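Local atomic coordinates of 6-phosphogluconolactonase (Thermotoga maritima, PDB entry 1VL1), a protein that hydrolyses 6-phosphogluconolactone to 6-phosphogluconate, the second step of the oxidative stage of the pentose phosphate pathway. Residues G199-K202 and I203-L206; D23-V26 and D27-E31; M37-L40 and L41-K44. All blocks are in the same frame, centred on the assembly; numbering follows the deposited sequence.

Contact 1 (G199-K202 and I203-L206); sequences GKEK and INRL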
# COMPACT_ATOMS: atom_id res chain seq x y z
N GLY A 199 -8.38 -13.09 8.87
CA GLY A 199 -8.29 -14.52 9.01
C GLY A 199 -7.21 -15.00 9.95
O GLY A 199 -6.30 -14.26 10.34
N LYS A 200 -7.31 -16.28 10.29
CA LYS A 200 -6.49 -16.89 11.36
C LYS A 200 -5.01 -16.87 11.06
O LYS A 200 -4.21 -16.60 11.94
CB LYS A 200 -6.96 -18.32 11.64
CG LYS A 200 -8.26 -18.34 12.41
CD LYS A 200 -8.76 -19.72 12.81
CE LYS A 200 -10.04 -19.58 13.64
NZ LYS A 200 -10.77 -20.86 13.79
N GLU A 201 -4.62 -17.16 9.84
CA GLU A 201 -3.18 -17.22 9.54
C GLU A 201 -2.50 -15.88 9.69
O GLU A 201 -1.37 -15.80 10.20
CB GLU A 201 -2.92 -17.76 8.13
CG GLU A 201 -1.53 -18.31 7.94
CD GLU A 201 -1.22 -19.58 8.74
OE1 GLU A 201 -2.05 -20.07 9.56
OE2 GLU A 201 -0.11 -20.12 8.54
N LYS A 202 -3.16 -14.82 9.21
CA LYS A 202 -2.58 -13.49 9.31
C LYS A 202 -2.63 -12.99 10.75
O LYS A 202 -1.72 -12.33 11.20
CB LYS A 202 -3.24 -12.52 8.37
CG LYS A 202 -3.04 -12.96 6.93
CD LYS A 202 -3.48 -11.97 6.01
CE LYS A 202 -3.39 -12.49 4.57
NZ LYS A 202 -3.77 -11.37 3.68
N ILE A 203 -3.68 -13.35 11.49
CA ILE A 203 -3.68 -13.09 12.94
C ILE A 203 -2.48 -13.76 13.61
O ILE A 203 -1.79 -13.18 14.45
CB ILE A 203 -5.02 -13.56 13.59
CG1 ILE A 203 -6.15 -12.64 13.15
CG2 ILE A 203 -4.87 -13.52 15.09
CD1 ILE A 203 -7.49 -13.19 13.37
N ASN A 204 -2.16 -14.98 13.20
CA ASN A 204 -1.02 -15.68 13.77
C ASN A 204 0.24 -14.85 13.50
O ASN A 204 1.06 -14.60 14.40
CB ASN A 204 -0.85 -17.08 13.15
CG ASN A 204 -1.85 -18.06 13.64
OD1 ASN A 204 -2.32 -17.96 14.76
ND2 ASN A 204 -2.16 -19.05 12.81
N ARG A 205 0.38 -14.38 12.26
CA ARG A 205 1.56 -13.56 11.93
C ARG A 205 1.58 -12.26 12.75
O ARG A 205 2.64 -11.85 13.23
CB ARG A 205 1.61 -13.18 10.46
CG ARG A 205 1.75 -14.34 9.50
CD ARG A 205 3.07 -15.11 9.57
NE ARG A 205 3.05 -16.13 10.59
CZ ARG A 205 2.37 -17.28 10.50
NH1 ARG A 205 1.64 -17.57 9.42
NH2 ARG A 205 2.42 -18.15 11.49
N LEU A 206 0.42 -11.62 12.90
CA LEU A 206 0.35 -10.44 13.76
C LEU A 206 0.75 -10.75 15.19
O LEU A 206 1.48 -9.97 15.83
CB LEU A 206 -1.01 -9.77 13.71
CG LEU A 206 -1.14 -8.57 14.68
CD1 LEU A 206 -0.18 -7.45 14.30
CD2 LEU A 206 -2.56 -8.09 14.56
O HOH W 1 -4.67 -17.03 14.62
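The first turns of helix 200-210, the crossover helix between strands 192-198 and 225-231, carry an i to i+4 salt bridge from Glu201 to Arg205. The two side chains run side by side in the same direction, and Arg205 NH1 lies 3.2 Å from Glu201 OE2. The oxygen sits within the guanidinium plane, while the nitrogen approaches from above the carboxylate plane; the two planes are 77° apart. Glu201 reaches this place with CG anti to its backbone N (chi1 -159°) and a bend at chi2. Its other oxygen, OE1, takes a weak bond of 3.4 Å from Asn204 ND2. Arg205 is shared: NE pairs with Glu208 and NH1 also reaches the carbonyl of Pro147. At the helix start, Gly199 is the N-cap residue, and its O accepts from Ile203 N at 3.0 Å while Ile203 CG1 rests against the same oxygen. A water bridges Lys200 O and Asn204 OD1. Lys202 extends to the carbonyl of Met145 and to a bound citrate, probably from the crystallisation liquor. With Ile203 and Leu206 touching strand 225-231, this is the opening of the helix in a right-handed beta-alpha-beta crossover.

Contact 2 (D23-V26 and D27-E31); sequences DGYV and DFVVE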
# COMPACT_ATOMS: atom_id res chain seq x y z
N ASP A 23 -17.56 -8.35 12.21
CA ASP A 23 -18.67 -8.11 11.33
C ASP A 23 -18.55 -6.71 10.74
O ASP A 23 -18.01 -5.82 11.37
CB ASP A 23 -19.94 -8.21 12.13
CG ASP A 23 -21.08 -8.60 11.31
OD1 ASP A 23 -21.32 -9.81 11.17
OD2 ASP A 23 -21.77 -7.76 10.75
N GLY A 24 -19.02 -6.51 9.51
CA GLY A 24 -18.93 -5.20 8.86
C GLY A 24 -17.52 -4.70 8.60
O GLY A 24 -17.27 -3.48 8.65
N TYR A 25 -16.62 -5.60 8.23
CA TYR A 25 -15.19 -5.26 8.12
C TYR A 25 -14.99 -4.14 7.12
O TYR A 25 -14.41 -3.09 7.43
CB TYR A 25 -14.40 -6.49 7.71
CG TYR A 25 -12.94 -6.20 7.57
CD1 TYR A 25 -12.11 -6.22 8.68
CD2 TYR A 25 -12.39 -5.87 6.33
CE1 TYR A 25 -10.74 -5.91 8.56
CE2 TYR A 25 -11.05 -5.55 6.17
CZ TYR A 25 -10.20 -5.58 7.31
OH TYR A 25 -8.86 -5.26 7.12
N VAL A 26 -15.41 -4.37 5.87
CA VAL A 26 -15.15 -3.41 4.84
C VAL A 26 -15.74 -2.04 5.16
O VAL A 26 -15.07 -1.03 4.98
CB VAL A 26 -15.62 -3.93 3.46
CG1 VAL A 26 -15.53 -2.84 2.43
CG2 VAL A 26 -14.77 -5.14 3.04
N ASP A 27 -17.01 -2.01 5.58
CA ASP A 27 -17.65 -0.74 5.93
C ASP A 27 -16.90 0.01 7.03
O ASP A 27 -16.71 1.19 6.93
CB ASP A 27 -19.11 -0.96 6.31
CG ASP A 27 -19.98 -1.26 5.08
OD1 ASP A 27 -19.53 -0.98 3.94
OD2 ASP A 27 -21.07 -1.81 5.16
N PHE A 28 -16.43 -0.71 8.04
CA PHE A 28 -15.72 -0.07 9.13
C PHE A 28 -14.41 0.52 8.64
O PHE A 28 -14.08 1.67 8.93
CB PHE A 28 -15.47 -1.08 10.21
CG PHE A 28 -14.82 -0.51 11.44
CD1 PHE A 28 -15.58 0.04 12.46
CD2 PHE A 28 -13.45 -0.52 11.56
CE1 PHE A 28 -14.97 0.54 13.59
CE2 PHE A 28 -12.83 -0.00 12.74
CZ PHE A 28 -13.57 0.53 13.70
N VAL A 29 -13.65 -0.27 7.90
CA VAL A 29 -12.40 0.23 7.36
C VAL A 29 -12.59 1.46 6.45
O VAL A 29 -11.86 2.45 6.53
CB VAL A 29 -11.65 -0.88 6.60
CG1 VAL A 29 -10.41 -0.38 5.87
CG2 VAL A 29 -11.36 -2.06 7.56
N VAL A 30 -13.55 1.39 5.57
CA VAL A 30 -13.77 2.49 4.65
C VAL A 30 -14.11 3.77 5.44
O VAL A 30 -13.58 4.82 5.14
CB VAL A 30 -14.89 2.13 3.64
CG1 VAL A 30 -15.43 3.40 2.93
CG2 VAL A 30 -14.38 1.12 2.69
N GLU A 31 -14.94 3.65 6.46
CA GLU A 31 -15.32 4.80 7.31
C GLU A 31 -14.10 5.41 8.02
O GLU A 31 -13.95 6.63 8.09
CB GLU A 31 -16.39 4.38 8.34
CG GLU A 31 -16.71 5.45 9.38
CD GLU A 31 -17.22 6.75 8.78
OE1 GLU A 31 -17.56 6.81 7.57
OE2 GLU A 31 -17.32 7.74 9.55
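Tyr25 CG stands anti to its backbone N (chi1 180°) and Val29 CG2 lies beside its own backbone N, anti to the carbonyl carbon, and these two settings bring the aromatic ring and the methyl together one turn apart at the start of helix 25-43. The chi2 of 84° turns a face of the ring to Val29, whose CG2 lies 3.8 Å from the ring centroid and 17° off the normal. This is a CH-pi contact, displaced toward the phenol end, where CG2 comes to 3.7 Å from Tyr25 CZ. The same methyl also packs 3.2 Å from Tyr25 O, the carbonyl that accepts the helical bond from Val29 N at 3.0 Å. The backbone bond and the CH-pi contact thus link the same two residues. Val26 and Val30 repeat the spacing more loosely, CG1 of the former 4.1 Å from CG2 of the latter. Gly24, at the N-cap, begins the helix through its O, which accepts from Phe28 N at 3.0 Å. Beyond the two segments, Tyr25 OH is hydrogen-bonded to the carbonyl of Phe229, and the ring and Val29 both touch Leu196 on strand 192-198. Val29 and Val30 also touch Val60 of helix 57-64. A leucine in place of Tyr25 would probably leave the Phe229 carbonyl without this donor and Val29 CG2 without an aromatic face to rest on. The chemistry is therefore divided within one buried residue: dispersion and CH-pi attraction act over the ring face, while the polar hydroxyl is carried past Val29 to satisfy a strand carbonyl.

Contact 3 (M37-L40 and L41-K44); sequences MEKL and LEEK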
# COMPACT_ATOMS: atom_id res chain seq x y z
N MET A 37 -8.77 10.68 5.71
CA MET A 37 -8.52 11.41 4.49
C MET A 37 -9.18 12.77 4.55
O MET A 37 -8.61 13.77 4.14
CB MET A 37 -9.02 10.62 3.28
CG MET A 37 -8.19 9.33 3.00
SD MET A 37 -8.76 8.38 1.55
CE MET A 37 -8.50 9.62 0.32
N GLU A 38 -10.40 12.83 5.06
CA GLU A 38 -11.07 14.11 5.22
C GLU A 38 -10.36 15.04 6.21
O GLU A 38 -10.25 16.25 5.98
CB GLU A 38 -12.53 13.90 5.58
CG GLU A 38 -13.38 13.41 4.43
CD GLU A 38 -13.71 14.50 3.42
OE1 GLU A 38 -12.81 15.23 2.94
OE2 GLU A 38 -14.90 14.65 3.12
N LYS A 39 -9.86 14.48 7.31
CA LYS A 39 -9.04 15.27 8.23
C LYS A 39 -7.77 15.82 7.54
O LYS A 39 -7.43 16.99 7.68
CB LYS A 39 -8.65 14.43 9.48
CG LYS A 39 -9.80 14.11 10.44
CD LYS A 39 -9.42 13.16 11.65
CE LYS A 39 -9.06 11.74 11.21
NZ LYS A 39 -8.99 10.64 12.25
N LEU A 40 -7.12 14.98 6.76
CA LEU A 40 -5.88 15.37 6.09
C LEU A 40 -6.17 16.54 5.17
O LEU A 40 -5.47 17.54 5.19
CB LEU A 40 -5.24 14.17 5.37
CG LEU A 40 -4.55 13.14 6.30
CD1 LEU A 40 -4.31 11.85 5.61
CD2 LEU A 40 -3.25 13.70 6.81
N LEU A 41 -7.28 16.45 4.44
CA LEU A 41 -7.68 17.51 3.51
C LEU A 41 -8.13 18.81 4.15
O LEU A 41 -8.16 19.84 3.49
CB LEU A 41 -8.73 16.97 2.52
CG LEU A 41 -8.26 15.87 1.56
CD1 LEU A 41 -9.46 15.12 1.03
CD2 LEU A 41 -7.43 16.44 0.41
N GLU A 42 -8.49 18.81 5.44
CA GLU A 42 -8.76 20.06 6.14
C GLU A 42 -7.46 20.83 6.37
O GLU A 42 -7.47 22.05 6.46
CB GLU A 42 -9.44 19.81 7.49
CG GLU A 42 -10.80 19.15 7.36
CD GLU A 42 -11.46 18.93 8.70
OE1 GLU A 42 -10.90 18.15 9.51
OE2 GLU A 42 -12.53 19.53 8.94
N GLU A 43 -6.36 20.09 6.47
CA GLU A 43 -5.06 20.63 6.83
C GLU A 43 -4.18 20.99 5.63
O GLU A 43 -3.36 21.91 5.71
CB GLU A 43 -4.30 19.55 7.61
CG GLU A 43 -4.89 19.15 8.94
CD GLU A 43 -4.21 17.92 9.52
OE1 GLU A 43 -3.34 17.33 8.84
OE2 GLU A 43 -4.55 17.54 10.66
N LYS A 44 -4.34 20.23 4.53
CA LYS A 44 -3.42 20.27 3.40
C LYS A 44 -4.15 20.30 2.08
O LYS A 44 -5.13 19.59 1.90
CB LYS A 44 -2.63 18.98 3.33
CG LYS A 44 -1.71 18.68 4.46
CD LYS A 44 -1.03 17.32 4.21
CE LYS A 44 0.09 17.48 3.12
NZ LYS A 44 0.36 16.34 2.23
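Leu41 and Glu38 cross at an angle near the C-terminal end of helix 25-43, ahead of strand 47-51. Glu38 bends at chi2, which brings its OE1 to 3.9 Å from Leu41 CD1, a van der Waals approach of a carboxylate to a methyl. Leu41 has CG anti to its carbonyl carbon (chi1 -65°), so that its branch leans back over the preceding turn, with CG 3.3 Å from Met37 O. That oxygen also accepts the regular helical bond from Leu41 N. Leu40 and Glu43 are likewise set at a slant, though the approach is looser: Leu40 CD2 and Glu43 OE1 are 4.2 Å apart. Met37, Leu40 and Leu41 all touch Ile47 of strand 47-51, and the Lys44 amine forms a salt bridge with Asp139. Glu42, whose chain is extended beyond CG, sets that CG 3.3 Å from Glu38 O. Among the backbone bonds here, those from Glu42 N to Glu38 O and from Glu43 N to Lys39 O are both weak. Leu40 O takes two donors, Lys44 N at 3.0 Å nearly in line with the carbonyl, and Glu43 N, also at 3.0 Å, from 55° above its plane.

From the N terminus, strand 16-21 leads into contact 2, which opens helix 25-43, and contact 3 lies near the C-terminal end of the same helix, their centres about 20 Å apart and their nearest atoms about 7 Å. Much later, after strand 192-198, contact 1 begins helix 200-210. The three follow in series, so none crosses or encloses another, and each closes only a helical turn. Together they show how helix ends are tied to a central sheet: residues 23-31 reach strands 192-198 and 225-231, residues 37-44 meet strand 47-51, and residues 199-206 meet strand 225-231. Contacts 1 and 2 thus share that last strand without touching each other.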